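PDB 7M0O: 3-phosphoshikimate 1-carboxyvinyltransferase from Streptomyces sviceus, which probably transfers the enolpyruvyl group of phosphoenolpyruvate to the 5-hydroxyl of shikimate-3-phosphate, the sixth step of chorismate biosynthesis. Local coordinates for residues Val73-Arg76 with Thr80-Arg83; Pro111-Leu116 with Leu123-Ala128; Val184-Ala189 with Gly249-Asp254; Cys330-Arg335 with Thr361-His366; Gly338-Thr343 with Glu349-Pro354. All coordinates share one frame; numbering follows the deposited sequence.

Interaction 1 of 5, residues Val73-Arg76 with Thr80-Arg83; sequences VYCR and TTAR
Cys75 lays its CB and SG over the first turn of helix 79-90, against Thr81 and Ala82. The sulfur is placed beside its own backbone N (chi1 -65°). There SG comes to 3.9 Å from Ala82 CA, and Cys75 CB stands 4.2 Å from Ala82 CB. Thr81 meets the same residue with its methyl branch, CG2, which lies 3.9 Å from Cys75 CA. Its hydroxyl OG1 is hydrogen-bonded to Asp35 OD1 and also takes a bond from a water that links the two segments. That water donates to Cys75 O at 2.8 Å and to Thr81 OG1 at 3.1 Å. No direct hydrogen bond joins the segments, so the contact combines apolar packing with one water bridge. All three touching residues are buried. The next residue towards the N-terminus of the helix, Thr80, hydrogen-bonds through OG1 to Lys8 NZ, a predicted substrate-binding residue. The contact belongs to the beta-alpha-beta unit of strand 70-74, helix 79-90 and strand 95-99, and lies at its first strand-to-helix turn. Strand 95-99 borders it through Phe98, which touches Cys75, while Phe39 of helix 34-45 packs on Thr81.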
# COMPACT_ATOMS: atom_id res chain seq x y z
N VAL A 73 -10.84 6.86 -22.99
CA VAL A 73 -10.70 6.10 -21.75
C VAL A 73 -11.06 7.02 -20.59
O VAL A 73 -10.46 8.08 -20.41
CB VAL A 73 -9.27 5.55 -21.58
CG1 VAL A 73 -9.16 4.70 -20.32
CG2 VAL A 73 -8.86 4.77 -22.82
N TYR A 74 -12.04 6.60 -19.80
CA TYR A 74 -12.48 7.33 -18.61
C TYR A 74 -11.83 6.72 -17.38
O TYR A 74 -11.98 5.51 -17.13
CB TYR A 74 -14.01 7.29 -18.51
CG TYR A 74 -14.56 8.00 -17.30
CD1 TYR A 74 -14.23 9.33 -17.05
CD2 TYR A 74 -15.41 7.34 -16.41
CE1 TYR A 74 -14.73 9.99 -15.94
CE2 TYR A 74 -15.91 7.99 -15.30
CZ TYR A 74 -15.57 9.31 -15.07
OH TYR A 74 -16.07 9.95 -13.96
N CYS A 75 -11.11 7.53 -16.62
CA CYS A 75 -10.33 7.06 -15.48
C CYS A 75 -11.08 7.14 -14.15
O CYS A 75 -10.53 6.71 -13.12
CB CYS A 75 -9.01 7.84 -15.41
SG CYS A 75 -7.96 7.55 -16.85
N ARG A 76 -12.31 7.64 -14.16
CA ARG A 76 -13.19 7.69 -12.98
C ARG A 76 -12.48 8.48 -11.88
O ARG A 76 -11.92 9.56 -12.15
CB ARG A 76 -13.62 6.26 -12.59
CG ARG A 76 -14.05 5.38 -13.77
CD ARG A 76 -15.09 4.33 -13.37
NE ARG A 76 -14.83 3.75 -12.06
CZ ARG A 76 -15.29 2.56 -11.66
NH1 ARG A 76 -16.03 1.81 -12.48
NH2 ARG A 76 -15.00 2.12 -10.45
N THR A 80 -4.52 5.59 -9.44
CA THR A 80 -3.69 4.62 -10.14
C THR A 80 -4.08 4.53 -11.61
O THR A 80 -3.22 4.53 -12.51
CB THR A 80 -3.80 3.24 -9.48
OG1 THR A 80 -3.09 3.24 -8.24
CG2 THR A 80 -3.22 2.18 -10.40
N THR A 81 -5.38 4.40 -11.88
CA THR A 81 -5.87 4.36 -13.25
C THR A 81 -5.43 5.59 -14.03
O THR A 81 -5.00 5.49 -15.19
CB THR A 81 -7.40 4.24 -13.25
OG1 THR A 81 -7.81 3.15 -12.40
CG2 THR A 81 -7.94 4.03 -14.65
N ALA A 82 -5.52 6.77 -13.40
CA ALA A 82 -5.22 8.03 -14.07
C ALA A 82 -3.75 8.20 -14.41
O ALA A 82 -3.42 8.97 -15.33
CB ALA A 82 -5.68 9.21 -13.21
N ARG A 83 -2.85 7.51 -13.71
CA ARG A 83 -1.43 7.60 -14.01
C ARG A 83 -0.90 6.39 -14.76
O ARG A 83 -0.11 6.56 -15.71
CB ARG A 83 -0.62 7.78 -12.72
CG ARG A 83 -0.99 9.06 -11.99
CD ARG A 83 -0.85 8.88 -10.48
NE ARG A 83 -1.14 10.12 -9.77
CZ ARG A 83 -1.11 10.25 -8.45
NH1 ARG A 83 -0.81 9.20 -7.68
NH2 ARG A 83 -1.38 11.42 -7.89
O HOH W 1 -10.64 4.31 -11.65

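Interaction 2 of 5, residues Pro111-Leu116 with Leu123-Ala128; sequences PLSRAL and LRHEEA
Ser113 OG sits between its backbone N and carbonyl carbon (chi1 77°), and the His125 ring swings beside its own N (chi1 -66°), which brings the two polar groups together. They join helix 110-118 to strand 122-125, an edge strand of its sheet, within the beta-alpha-beta-alpha-beta-beta unit typical of EPSP synthases: strand 70-74, helix 79-90, strand 95-99, helix 110-118 and strands 122-125 and 134-139. The short axes run at 142°, roughly antiparallel. Ser113 OG lies at the edge of the imidazole, in its plane, and shares a hydrogen bond of 2.9 Å with His125 NE2. ND1 is bonded to His131 O, so both ring nitrogens are engaged and the ring's rotation is fixed. An alanine in place of His125 would probably leave Ser113 OG and His131 O each without this partner and open a gap beside the helix. Next to the polar pair, Leu123 supplies the apolar part. Its CD2 lies over one face of the His125 ring, 3.5 Å above the plane and towards the rim. The same CD2 is 4.0 Å from Ser113 CB. Farther along the helix, Leu116 and Leu123 cross obliquely, with Leu116 CD1 4.1 Å from Leu123 CD1.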
# COMPACT_ATOMS: atom_id res chain seq x y z
N PRO A 111 4.90 15.65 -12.99
CA PRO A 111 6.21 14.97 -13.09
C PRO A 111 6.20 13.79 -14.05
O PRO A 111 7.18 13.58 -14.77
CB PRO A 111 6.49 14.53 -11.65
CG PRO A 111 5.73 15.52 -10.81
CD PRO A 111 4.49 15.83 -11.58
N LEU A 112 5.11 13.03 -14.07
CA LEU A 112 5.02 11.88 -14.97
C LEU A 112 4.85 12.33 -16.42
O LEU A 112 5.51 11.80 -17.32
CB LEU A 112 3.87 10.98 -14.55
CG LEU A 112 3.65 9.77 -15.46
CD1 LEU A 112 4.90 8.90 -15.55
CD2 LEU A 112 2.46 8.99 -14.92
N SER A 113 3.97 13.31 -16.66
CA SER A 113 3.75 13.71 -18.05
C SER A 113 4.94 14.48 -18.60
O SER A 113 5.20 14.44 -19.81
CB SER A 113 2.46 14.51 -18.18
OG SER A 113 2.63 15.83 -17.71
N ARG A 114 5.68 15.18 -17.74
CA ARG A 114 6.91 15.84 -18.19
C ARG A 114 7.97 14.81 -18.56
O ARG A 114 8.67 14.97 -19.56
CB ARG A 114 7.42 16.79 -17.10
CG ARG A 114 8.79 17.39 -17.36
CD ARG A 114 9.67 17.18 -16.14
NE ARG A 114 9.68 15.77 -15.76
CZ ARG A 114 9.67 15.32 -14.52
NH1 ARG A 114 9.67 16.15 -13.49
NH2 ARG A 114 9.67 14.02 -14.32
N ALA A 115 8.08 13.74 -17.76
CA ALA A 115 9.05 12.69 -18.06
C ALA A 115 8.69 11.95 -19.34
O ALA A 115 9.58 11.61 -20.12
CB ALA A 115 9.13 11.72 -16.87
N LEU A 116 7.40 11.69 -19.58
CA LEU A 116 7.00 10.99 -20.81
C LEU A 116 7.32 11.83 -22.04
O LEU A 116 7.73 11.29 -23.08
CB LEU A 116 5.51 10.65 -20.78
CG LEU A 116 5.12 9.52 -19.81
CD1 LEU A 116 3.57 9.39 -19.70
CD2 LEU A 116 5.72 8.19 -20.23
N LEU A 123 2.31 13.69 -25.97
CA LEU A 123 1.24 13.82 -24.99
C LEU A 123 0.85 15.29 -24.92
O LEU A 123 1.72 16.17 -24.85
CB LEU A 123 1.70 13.31 -23.61
CG LEU A 123 0.72 13.28 -22.43
CD1 LEU A 123 1.23 12.26 -21.44
CD2 LEU A 123 0.63 14.67 -21.77
N ARG A 124 -0.45 15.56 -24.92
CA ARG A 124 -0.97 16.91 -24.89
C ARG A 124 -2.03 17.03 -23.81
O ARG A 124 -2.97 16.24 -23.77
CB ARG A 124 -1.55 17.30 -26.26
CG ARG A 124 -0.53 17.19 -27.37
CD ARG A 124 -1.11 17.54 -28.73
NE ARG A 124 -0.37 16.89 -29.81
CZ ARG A 124 -0.72 16.96 -31.09
NH1 ARG A 124 -1.80 17.65 -31.44
NH2 ARG A 124 -0.02 16.33 -32.02
N HIS A 125 -1.84 17.99 -22.92
CA HIS A 125 -2.87 18.34 -21.95
C HIS A 125 -3.88 19.27 -22.62
O HIS A 125 -3.50 20.31 -23.17
CB HIS A 125 -2.23 19.00 -20.73
CG HIS A 125 -1.34 18.09 -19.94
ND1 HIS A 125 -1.83 17.20 -19.01
CD2 HIS A 125 0.00 17.92 -19.96
CE1 HIS A 125 -0.83 16.53 -18.48
NE2 HIS A 125 0.30 16.95 -19.03
N GLU A 126 -5.16 18.87 -22.59
CA GLU A 126 -6.18 19.66 -23.27
C GLU A 126 -6.62 20.88 -22.48
O GLU A 126 -7.16 21.82 -23.08
CB GLU A 126 -7.41 18.79 -23.58
CG GLU A 126 -7.09 17.48 -24.33
CD GLU A 126 -6.69 17.71 -25.77
OE1 GLU A 126 -6.92 18.83 -26.28
OE2 GLU A 126 -6.17 16.77 -26.40
N GLU A 127 -6.42 20.88 -21.15
CA GLU A 127 -6.76 22.02 -20.30
C GLU A 127 -5.46 22.50 -19.66
O GLU A 127 -4.53 22.86 -20.39
CB GLU A 127 -7.91 21.66 -19.34
CG GLU A 127 -9.22 21.38 -20.09
CD GLU A 127 -10.34 20.76 -19.23
OE1 GLU A 127 -10.34 20.93 -17.99
OE2 GLU A 127 -11.23 20.09 -19.80
N ALA A 128 -5.34 22.53 -18.34
CA ALA A 128 -4.11 23.02 -17.72
C ALA A 128 -3.00 21.98 -17.81
O ALA A 128 -3.26 20.77 -17.85
CB ALA A 128 -4.34 23.39 -16.25

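Interaction 3 of 5, residues Val184-Ala189 with Gly249-Asp254; sequences VEITLA and GALQGD
Leu251 brings the end of its side chain against Ile186 and Ala189, one helical turn of helix 182-193. The contact joins the two globular domains of the EPSP synthase fold: helix 182-193 belongs to one, and the loop segment 249-254, between strand 240-244 and helix 257-263, to the other. The closer packing is around the two methyls of Leu251. Ala189 CB stands 3.9 Å from Leu251 CD2 and 4.0 Å from Leu251 CD1, facing the fork of the leucine. Ile186 adds its CG2 branch, 4.1 Å from Leu251 CD1. That branch lies anti to the Ile186 backbone N, while CG1 is set beside the N (chi1 -65°) and reaches the loop backbone instead. Ile186 also packs on Ile10 and Arg13 of helix 8-20. Arg13 is a predicted shikimate-3-phosphate-binding residue, so the contact probably lies near the cleft between the domains.

The contact is a small one at the surface, burying 175 Å² and held by Leu251. To either side of it the loop, with exposed Gly249 and Gly253, makes no close contact with the helix segment. The loop gets its polar support from its own side: Leu251 N donates to Glu220 OE2, and the Gln252 amide bonds to Glu220, Pro221 and Ala223. No hydrogen bond crosses; beside the methyl contacts, Ile186 CG1 rests 3.8 Å from the carbonyl oxygen Leu251 O.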
# COMPACT_ATOMS: atom_id res chain seq x y z
N VAL A 184 9.80 2.05 -3.35
CA VAL A 184 10.56 1.67 -4.53
C VAL A 184 11.05 0.22 -4.42
O VAL A 184 11.10 -0.49 -5.43
CB VAL A 184 11.72 2.66 -4.79
CG1 VAL A 184 11.23 4.10 -4.63
CG2 VAL A 184 12.92 2.37 -3.90
N GLU A 185 11.40 -0.26 -3.22
CA GLU A 185 11.88 -1.64 -3.14
C GLU A 185 10.77 -2.63 -3.46
O GLU A 185 11.05 -3.69 -4.04
CB GLU A 185 12.47 -1.95 -1.77
CG GLU A 185 13.27 -3.27 -1.72
CD GLU A 185 13.88 -3.68 -3.06
OE1 GLU A 185 13.51 -4.76 -3.59
OE2 GLU A 185 14.75 -2.95 -3.57
N ILE A 186 9.52 -2.32 -3.10
CA ILE A 186 8.40 -3.19 -3.47
C ILE A 186 8.22 -3.22 -4.99
O ILE A 186 7.98 -4.28 -5.57
CB ILE A 186 7.11 -2.72 -2.76
CG1 ILE A 186 7.26 -2.92 -1.25
CG2 ILE A 186 5.86 -3.47 -3.30
CD1 ILE A 186 6.16 -2.26 -0.48
N THR A 187 8.35 -2.06 -5.65
CA THR A 187 8.21 -2.04 -7.10
C THR A 187 9.29 -2.90 -7.75
O THR A 187 9.01 -3.68 -8.67
CB THR A 187 8.28 -0.61 -7.64
OG1 THR A 187 7.22 0.18 -7.10
CG2 THR A 187 8.16 -0.62 -9.17
N LEU A 188 10.53 -2.81 -7.26
CA LEU A 188 11.60 -3.58 -7.88
C LEU A 188 11.41 -5.07 -7.65
O LEU A 188 11.68 -5.88 -8.55
CB LEU A 188 12.96 -3.11 -7.36
CG LEU A 188 13.30 -1.65 -7.63
CD1 LEU A 188 14.76 -1.36 -7.30
CD2 LEU A 188 13.03 -1.27 -9.08
N ALA A 189 10.94 -5.47 -6.47
CA ALA A 189 10.73 -6.89 -6.21
C ALA A 189 9.62 -7.45 -7.09
O ALA A 189 9.69 -8.60 -7.54
CB ALA A 189 10.41 -7.11 -4.73
N GLY A 249 8.43 -14.61 2.61
CA GLY A 249 8.96 -13.75 1.57
C GLY A 249 8.21 -12.45 1.38
O GLY A 249 8.30 -11.85 0.31
N ALA A 250 7.49 -11.99 2.40
CA ALA A 250 6.57 -10.88 2.22
C ALA A 250 7.29 -9.58 1.88
O ALA A 250 8.34 -9.26 2.45
CB ALA A 250 5.71 -10.66 3.47
N LEU A 251 6.69 -8.83 0.96
CA LEU A 251 7.26 -7.56 0.52
C LEU A 251 7.03 -6.43 1.50
O LEU A 251 7.82 -5.49 1.53
CB LEU A 251 6.69 -7.18 -0.85
CG LEU A 251 6.90 -8.17 -1.99
CD1 LEU A 251 6.64 -7.51 -3.32
CD2 LEU A 251 8.31 -8.77 -1.93
N GLN A 252 5.95 -6.47 2.29
CA GLN A 252 5.60 -5.35 3.15
C GLN A 252 6.36 -5.42 4.47
O GLN A 252 6.24 -6.41 5.20
CB GLN A 252 4.10 -5.34 3.43
CG GLN A 252 3.25 -5.05 2.19
CD GLN A 252 1.80 -5.34 2.48
OE1 GLN A 252 1.05 -4.46 2.93
NE2 GLN A 252 1.40 -6.57 2.26
N GLY A 253 7.10 -4.36 4.79
CA GLY A 253 7.86 -4.32 6.04
C GLY A 253 7.01 -4.40 7.30
O GLY A 253 7.50 -4.84 8.36
N ASP A 254 5.74 -4.00 7.23
CA ASP A 254 4.97 -3.98 8.47
C ASP A 254 4.62 -5.37 8.97
O ASP A 254 4.15 -5.48 10.11
CB ASP A 254 3.69 -3.16 8.32
CG ASP A 254 3.94 -1.66 8.40
OD1 ASP A 254 5.11 -1.24 8.61
OD2 ASP A 254 2.98 -0.90 8.22

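Interaction 4 of 5, residues Cys330-Arg335 with Thr361-His366; sequences CAENLR and TSYGDH. With PO4 (phosphate ion), chain B.
Asn333 and Thr361 come together where helix 326-336 faces a loop whose backbone folds into a type I' beta turn from Ser362 to Asp365; Asn333 CA lies 6.7 Å from Thr361 CA. The asparagine amide grips the loop backbone with both ends. Thr361 N donates to Asn333 OD1 at 2.8 Å, in the carbonyl plane and on a lone pair. Asn333 ND2 donates to Thr361 O at 3.0 Å, nearly straight at 168°, and also bonds to Ala329 O. With an aspartate here the ND2 donor is gone, and Thr361 O and Ala329 O would probably be left facing a carboxylate oxygen without their mate.

Glu332 reaches the turn with an extended chain, its CG anti to the backbone N (chi1 -174°). Tyr363 OH donates to Glu332 OE1 at 2.5 Å, on the syn lone pair of OE1, and the carboxylate and ring planes are 56° apart. Glu332 OE2 forms a salt bridge with Arg336, which also bonds to Thr361 OG1. Inside the turn Ser362 OG accepts from Gly364 N, an ST turn, and Asp365 caps helix 366-375 by bonding to Arg367 N. At the start of that helix lies a phosphate ion, probably from the crystallisation liquor. Arg326 and Arg367, which bind it, are predicted phosphoenolpyruvate-binding residues, so it probably marks part of that pocket; His366 NE2 donates to PO4 O3 at 2.9 Å.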
# COMPACT_ATOMS: atom_id res chain seq x y z
N CYS A 330 -1.32 9.15 20.52
CA CYS A 330 -1.30 7.95 21.35
C CYS A 330 -1.18 8.29 22.83
O CYS A 330 -1.88 7.72 23.67
CB CYS A 330 -0.15 7.03 20.90
SG CYS A 330 -0.54 6.11 19.39
N ALA A 331 -0.27 9.21 23.17
CA ALA A 331 -0.10 9.60 24.56
C ALA A 331 -1.37 10.24 25.11
O ALA A 331 -1.81 9.93 26.23
CB ALA A 331 1.08 10.55 24.71
N GLU A 332 -1.98 11.13 24.34
CA GLU A 332 -3.16 11.82 24.83
C GLU A 332 -4.29 10.83 25.11
O GLU A 332 -4.97 10.92 26.14
CB GLU A 332 -3.61 12.89 23.84
CG GLU A 332 -4.76 13.75 24.36
CD GLU A 332 -5.34 14.66 23.29
OE1 GLU A 332 -4.85 14.66 22.14
OE2 GLU A 332 -6.31 15.38 23.62
N ASN A 333 -4.49 9.86 24.21
CA ASN A 333 -5.60 8.93 24.38
C ASN A 333 -5.31 7.92 25.49
O ASN A 333 -6.22 7.55 26.25
CB ASN A 333 -5.90 8.26 23.05
CG ASN A 333 -6.74 9.14 22.13
OD1 ASN A 333 -7.87 9.51 22.48
ND2 ASN A 333 -6.18 9.53 20.99
N LEU A 334 -4.05 7.49 25.62
CA LEU A 334 -3.69 6.58 26.70
C LEU A 334 -3.88 7.24 28.05
O LEU A 334 -4.35 6.62 29.01
CB LEU A 334 -2.25 6.10 26.52
CG LEU A 334 -2.04 4.94 25.55
CD1 LEU A 334 -0.56 4.78 25.16
CD2 LEU A 334 -2.60 3.66 26.14
N ARG A 335 -3.56 8.54 28.13
CA ARG A 335 -3.73 9.26 29.39
C ARG A 335 -5.20 9.44 29.73
O ARG A 335 -5.58 9.38 30.90
CB ARG A 335 -3.02 10.61 29.30
CG ARG A 335 -1.50 10.51 29.42
CD ARG A 335 -0.84 11.82 28.97
NE ARG A 335 0.61 11.79 29.15
CZ ARG A 335 1.46 12.44 28.37
NH1 ARG A 335 1.01 13.17 27.35
NH2 ARG A 335 2.76 12.37 28.59
N THR A 361 -9.95 10.59 20.93
CA THR A 361 -9.78 11.68 19.96
C THR A 361 -8.95 11.17 18.78
O THR A 361 -7.74 10.98 18.90
CB THR A 361 -9.11 12.89 20.59
OG1 THR A 361 -9.89 13.37 21.68
CG2 THR A 361 -9.00 14.02 19.54
N SER A 362 -9.60 10.99 17.63
CA SER A 362 -8.94 10.34 16.50
C SER A 362 -8.02 11.26 15.71
O SER A 362 -7.08 10.76 15.07
CB SER A 362 -10.02 9.72 15.59
OG SER A 362 -10.63 10.72 14.80
N TYR A 363 -8.26 12.57 15.71
CA TYR A 363 -7.60 13.51 14.80
C TYR A 363 -7.82 13.13 13.33
O TYR A 363 -7.03 13.52 12.46
CB TYR A 363 -6.09 13.64 15.10
CG TYR A 363 -5.82 14.30 16.44
CD1 TYR A 363 -5.77 15.68 16.55
CD2 TYR A 363 -5.64 13.54 17.59
CE1 TYR A 363 -5.54 16.30 17.77
CE2 TYR A 363 -5.40 14.15 18.82
CZ TYR A 363 -5.35 15.52 18.90
OH TYR A 363 -5.13 16.14 20.12
N GLY A 364 -8.89 12.38 13.05
CA GLY A 364 -9.19 11.88 11.72
C GLY A 364 -8.24 10.80 11.24
O GLY A 364 -8.27 10.45 10.05
N ASP A 365 -7.43 10.24 12.14
CA ASP A 365 -6.38 9.29 11.78
C ASP A 365 -6.89 7.86 11.91
O ASP A 365 -7.20 7.39 13.02
CB ASP A 365 -5.15 9.49 12.67
CG ASP A 365 -3.93 8.78 12.13
OD1 ASP A 365 -4.04 7.62 11.69
OD2 ASP A 365 -2.85 9.41 12.15
N HIS A 366 -6.96 7.16 10.77
CA HIS A 366 -7.44 5.77 10.71
C HIS A 366 -6.69 4.85 11.67
O HIS A 366 -7.29 3.96 12.29
CB HIS A 366 -7.34 5.24 9.28
CG HIS A 366 -6.01 5.49 8.62
ND1 HIS A 366 -5.48 6.75 8.43
CD2 HIS A 366 -5.12 4.63 8.08
CE1 HIS A 366 -4.32 6.65 7.81
NE2 HIS A 366 -4.08 5.37 7.59
P PO4 B . -0.52 5.64 6.51
O1 PO4 B . 0.69 5.01 5.87
O2 PO4 B . -0.38 5.48 8.00
O3 PO4 B . -1.75 4.93 5.99
O4 PO4 B . -0.54 7.09 6.10

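Interaction 5 of 5, residues Gly338-Thr343 with Glu349-Pro354; sequences GVRVAT and EIHPGP
Arg340 lays its guanidinium flat on the His351 ring, with centres 3.6 Å apart and planes at 19°. Arg340 NH1 stands over the centre of the imidazole, 3.4 Å above it. A bend at chi3 (57°) folds the arginine chain over His351 on the adjoining strand. The pair is a stack, not a hydrogen bond. Beside it, His351 N donates to Arg340 O at 3.0 Å. A water closes the next gap, accepting from Arg340 N and donating to His351 O. Towards the turn, Ala342 and Glu349 form an antiparallel hydrogen-bonded pair: Ala342 N to Glu349 O and Glu349 N to Ala342 O are both 2.9 Å. The Glu349 carboxylate leads away to a salt bridge with Arg312. Val341 and Ile350, a non-hydrogen-bonded pair, turn to the other face, where Leu334 of helix 326-336 packs on both. Val339 adds an apolar contact, with CG1 3.8 Å from Ile350 CG2. Gly338, the first residue after that helix, closes it in a Schellman motif; at its backbone angles a CB would jam against the preceding carbonyl O, which calls for glycine. The two strands form a beta hairpin at the edge of a four-stranded mixed sheet.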
# COMPACT_ATOMS: atom_id res chain seq x y z
N GLY A 338 -6.42 6.67 31.63
CA GLY A 338 -5.86 6.47 32.96
C GLY A 338 -4.46 5.89 33.01
O GLY A 338 -3.97 5.58 34.11
N VAL A 339 -3.81 5.74 31.87
CA VAL A 339 -2.48 5.12 31.75
C VAL A 339 -1.41 6.20 31.83
O VAL A 339 -1.53 7.25 31.20
CB VAL A 339 -2.39 4.34 30.43
CG1 VAL A 339 -1.05 3.65 30.29
CG2 VAL A 339 -3.52 3.33 30.33
N ARG A 340 -0.34 5.94 32.58
CA ARG A 340 0.76 6.91 32.66
C ARG A 340 1.66 6.75 31.43
O ARG A 340 2.02 5.63 31.04
CB ARG A 340 1.57 6.75 33.95
CG ARG A 340 2.81 7.66 34.00
CD ARG A 340 3.49 7.67 35.38
NE ARG A 340 3.87 6.32 35.81
CZ ARG A 340 5.10 5.83 35.77
NH1 ARG A 340 6.10 6.58 35.31
NH2 ARG A 340 5.32 4.60 36.19
N VAL A 341 2.02 7.89 30.82
CA VAL A 341 2.81 7.93 29.59
C VAL A 341 3.85 9.04 29.71
O VAL A 341 3.55 10.14 30.19
CB VAL A 341 1.93 8.16 28.35
CG1 VAL A 341 2.77 8.19 27.07
CG2 VAL A 341 0.84 7.12 28.24
N ALA A 342 5.08 8.75 29.28
CA ALA A 342 6.13 9.75 29.13
C ALA A 342 6.50 9.83 27.65
O ALA A 342 6.39 8.84 26.92
CB ALA A 342 7.36 9.40 29.96
N THR A 343 6.92 11.01 27.19
CA THR A 343 7.33 11.14 25.79
C THR A 343 8.61 11.97 25.69
O THR A 343 8.94 12.76 26.58
CB THR A 343 6.25 11.76 24.89
OG1 THR A 343 6.03 13.13 25.26
CG2 THR A 343 4.93 10.98 24.95
N GLU A 349 6.97 6.17 26.10
CA GLU A 349 7.10 5.12 27.10
C GLU A 349 5.77 4.98 27.84
O GLU A 349 5.27 5.95 28.43
CB GLU A 349 8.25 5.39 28.07
CG GLU A 349 8.55 4.19 28.98
CD GLU A 349 9.94 4.22 29.63
OE1 GLU A 349 10.83 4.97 29.16
OE2 GLU A 349 10.15 3.48 30.61
N ILE A 350 5.19 3.79 27.77
CA ILE A 350 3.86 3.51 28.28
C ILE A 350 3.99 2.62 29.51
O ILE A 350 4.62 1.56 29.46
CB ILE A 350 2.98 2.84 27.21
CG1 ILE A 350 2.87 3.74 25.97
CG2 ILE A 350 1.60 2.51 27.79
CD1 ILE A 350 2.78 3.01 24.67
N HIS A 351 3.35 3.03 30.61
CA HIS A 351 3.46 2.30 31.86
C HIS A 351 2.16 1.55 32.13
O HIS A 351 1.11 2.19 32.30
CB HIS A 351 3.80 3.26 32.99
CG HIS A 351 5.13 3.91 32.80
ND1 HIS A 351 6.29 3.35 33.28
CD2 HIS A 351 5.50 5.03 32.13
CE1 HIS A 351 7.32 4.11 32.94
NE2 HIS A 351 6.87 5.13 32.24
N PRO A 352 2.19 0.22 32.13
CA PRO A 352 0.95 -0.55 32.25
C PRO A 352 0.25 -0.31 33.57
O PRO A 352 0.86 0.03 34.59
CB PRO A 352 1.42 -2.00 32.12
CG PRO A 352 2.89 -1.98 32.35
CD PRO A 352 3.37 -0.63 31.89
N GLY A 353 -1.06 -0.53 33.54
CA GLY A 353 -1.92 -0.35 34.69
C GLY A 353 -3.37 -0.37 34.26
O GLY A 353 -3.69 -0.49 33.08
N PRO A 354 -4.29 -0.26 35.23
CA PRO A 354 -5.72 -0.33 34.90
C PRO A 354 -6.14 0.81 33.98
O PRO A 354 -5.66 1.94 34.10
CB PRO A 354 -6.40 -0.23 36.26
CG PRO A 354 -5.33 -0.57 37.27
CD PRO A 354 -4.05 -0.10 36.68
O HOH W 2 0.03 3.52 34.35

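Along the chain the five contacts come in numerical order, except that interaction 5 falls between the two segments of interaction 4. Interactions 1 and 2 lie in one domain, centres 14 Å apart, and reach the same sheet through its outermost strands 70-74 and 122-125; Arg83 O touches Leu112 CD2 at 3.6 Å. Interactions 4 and 5 lie in the other, also with centres 14 Å apart. Probable hydrogen bonds tie them, Leu334 O to Val339 N (3.0 Å) and Arg335 NH2 to Val341 O (2.9 Å). Interactions 1 and 5 have centres 47 Å apart. Interaction 3, nearest the chain's centre, joins the domains, consistent with the two-domain EPSP synthase fold, whose active site lies between them.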